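Local coordinates for protein proteasome assembly chaperone 2 (PAC2) homologue Rv2125 (Mycobacterium tuberculosis, PDB 5UN0) that is of unknown function but, as a homologue of the eukaryotic proteasome assembly chaperone PAC2, may take part in protein complex assembly, at residues M66-C71 with V81-V86. Numbering follows the deposited sequence.
Sequences MRISHC and VLMCGV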
loop_
_atom_site.group_PDB
_atom_site.type_symbol
_atom_site.label_atom_id
_atom_site.label_comp_id
_atom_site.label_asym_id
_atom_site.label_seq_id
_atom_site.Cartn_x
_atom_site.Cartn_y
_atom_site.Cartn_z
ATOM N N MET A 66 5.027 0.905 -18.238
ATOM C CA MET A 66 6.332 1.439 -18.613
ATOM C C MET A 66 6.386 1.662 -20.120
ATOM O O MET A 66 6.347 0.707 -20.879
ATOM C CB MET A 66 7.426 0.462 -18.197
ATOM C CG MET A 66 8.794 1.100 -18.040
ATOM S SD MET A 66 8.802 2.291 -16.683
ATOM C CE MET A 66 10.017 3.451 -17.288
ATOM N N ARG A 67 6.456 2.924 -20.547
ATOM C CA ARG A 67 6.541 3.278 -21.977
ATOM C C ARG A 67 7.988 3.444 -22.444
ATOM O O ARG A 67 8.778 4.190 -21.855
ATOM C CB ARG A 67 5.718 4.533 -22.279
ATOM C CG ARG A 67 4.233 4.237 -22.254
ATOM C CD ARG A 67 3.317 5.458 -22.014
ATOM N NE ARG A 67 2.043 5.040 -21.391
ATOM C CZ ARG A 67 1.916 4.737 -20.092
ATOM N NH1 ARG A 67 2.965 4.809 -19.270
ATOM N NH2 ARG A 67 0.738 4.360 -19.599
ATOM N N ILE A 68 8.339 2.701 -23.487
ATOM C CA ILE A 68 9.664 2.763 -24.070
ATOM C C ILE A 68 9.512 3.255 -25.498
ATOM O O ILE A 68 8.782 2.659 -26.290
ATOM C CB ILE A 68 10.353 1.387 -24.037
ATOM C CG1 ILE A 68 10.469 0.899 -22.587
ATOM C CG2 ILE A 68 11.720 1.452 -24.717
ATOM C CD1 ILE A 68 11.154 -0.445 -22.409
ATOM N N SER A 69 10.194 4.351 -25.818
ATOM C CA SER A 69 10.145 4.925 -27.160
ATOM C C SER A 69 11.561 5.200 -27.714
ATOM O O SER A 69 12.536 5.230 -26.953
ATOM C CB SER A 69 9.293 6.191 -27.141
ATOM O OG SER A 69 9.805 7.132 -26.231
ATOM N N HIS A 70 11.670 5.397 -29.032
ATOM C CA HIS A 70 12.983 5.557 -29.688
ATOM C C HIS A 70 13.167 6.921 -30.351
ATOM O O HIS A 70 12.211 7.527 -30.827
ATOM C CB HIS A 70 13.257 4.453 -30.725
ATOM C CG HIS A 70 14.384 4.779 -31.655
ATOM N ND1 HIS A 70 14.218 5.560 -32.783
ATOM C CD2 HIS A 70 15.705 4.487 -31.594
ATOM C CE1 HIS A 70 15.382 5.715 -33.386
ATOM N NE2 HIS A 70 16.302 5.069 -32.689
ATOM N N CYS A 71 14.423 7.344 -30.422
ATOM C CA CYS A 71 14.775 8.702 -30.722
ATOM C C CYS A 71 16.074 8.803 -31.492
ATOM O O CYS A 71 16.946 7.961 -31.355
ATOM C CB CYS A 71 14.992 9.429 -29.409
ATOM S SG CYS A 71 14.182 10.997 -29.339
ATOM N N VAL A 81 17.122 5.913 -26.455
ATOM C CA VAL A 81 15.948 5.141 -26.060
ATOM C C VAL A 81 15.438 5.666 -24.742
ATOM O O VAL A 81 16.157 5.680 -23.739
ATOM C CB VAL A 81 16.246 3.635 -25.924
ATOM C CG1 VAL A 81 15.014 2.914 -25.410
ATOM C CG2 VAL A 81 16.658 3.047 -27.259
ATOM N N LEU A 82 14.186 6.098 -24.759
ATOM C CA LEU A 82 13.585 6.783 -23.617
ATOM C C LEU A 82 12.673 5.824 -22.901
ATOM O O LEU A 82 11.982 5.036 -23.539
ATOM C CB LEU A 82 12.785 8.016 -24.062
ATOM C CG LEU A 82 13.566 9.107 -24.783
ATOM C CD1 LEU A 82 12.717 10.332 -25.027
ATOM C CD2 LEU A 82 14.790 9.499 -23.991
ATOM N N MET A 83 12.686 5.911 -21.573
ATOM C CA MET A 83 11.812 5.105 -20.726
ATOM C C MET A 83 11.128 5.980 -19.698
ATOM O O MET A 83 11.757 6.794 -19.038
ATOM C CB MET A 83 12.599 4.037 -19.999
ATOM C CG MET A 83 13.201 2.996 -20.912
ATOM S SD MET A 83 14.128 1.824 -19.927
ATOM C CE MET A 83 14.873 0.838 -21.224
ATOM N N CYS A 84 9.825 5.818 -19.572
ATOM C CA CYS A 84 9.094 6.644 -18.656
ATOM C C CYS A 84 7.848 5.953 -18.176
ATOM O O CYS A 84 7.104 5.374 -18.962
ATOM C CB CYS A 84 8.723 7.966 -19.295
ATOM S SG CYS A 84 8.477 9.210 -18.023
ATOM N N GLY A 85 7.622 6.031 -16.869
ATOM C CA GLY A 85 6.464 5.410 -16.282
ATOM C C GLY A 85 6.591 5.234 -14.794
ATOM O O GLY A 85 7.650 5.457 -14.218
ATOM N N VAL A 86 5.484 4.823 -14.186
ATOM C CA VAL A 86 5.382 4.732 -12.747
ATOM C C VAL A 86 6.223 3.602 -12.194
ATOM O O VAL A 86 6.416 2.565 -12.837
ATOM C CB VAL A 86 3.928 4.522 -12.265
ATOM C CG1 VAL A 86 2.996 5.590 -12.835
ATOM C CG2 VAL A 86 3.440 3.109 -12.589
#
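Ile68 and Met83 face each other as a non-hydrogen-bonded pair of antiparallel strands, their side chains running alongside each other off the same face of the sheet, with Ile68 CG1 3.8 Å from Met83 CG. In both residues the chain leaves CB opposite the carbonyl carbon and then runs out extended (chi2 -179° and 179°), which keeps the stiff, beta-branched isoleucine and the flexible methionine alongside one another. The other branch of the isoleucine works separately: Ile68 CG2 lies 3.7 Å from Val81 CG1, where the two beta-branched side chains pass at a slant, a diagonal contact, since Val81 is the partner of His70, two residues along from Met83. Beta-branching suits extended backbone, and here it gives Ile68 two apolar neighbours at once. Met66 takes a different path. Its chain bends at chi2 (65°) and folds over the partner strand, carrying Met66 CE to 3.8 Å from Met83 CB and SD beside Gly85; glycine suits this place because its backbone angles, and the nearness of the Met66 backbone, leave little room for a side chain.

The hydrogen-bonded pairs Arg67-Cys84 and Ser69-Leu82 send their side chains to the opposite face. Each pair is closed by two backbone hydrogen bonds, for example Leu82 N to Ser69 O at 2.9 Å. Ser69 OG stands 3.8 Å from Leu82 CB, a van der Waals contact, while the leucine itself packs against Val21 and Leu24 of helix 16-27. The Arg67 guanidinium turns an edge toward Cys84 O without bonding to it; its NH2 is hydrogen-bonded to Gln62 OE1, and a long arginine suits this partly exposed position, since it can reach such a partner.

Strands 66-71 and 80-85 thus form a beta hairpin within the mixed seven-stranded sheet of this PAC2-family protein, flanked by strands 31-36 and 2-7, with the isoleucine-methionine face on one side and helix 16-27 on the other.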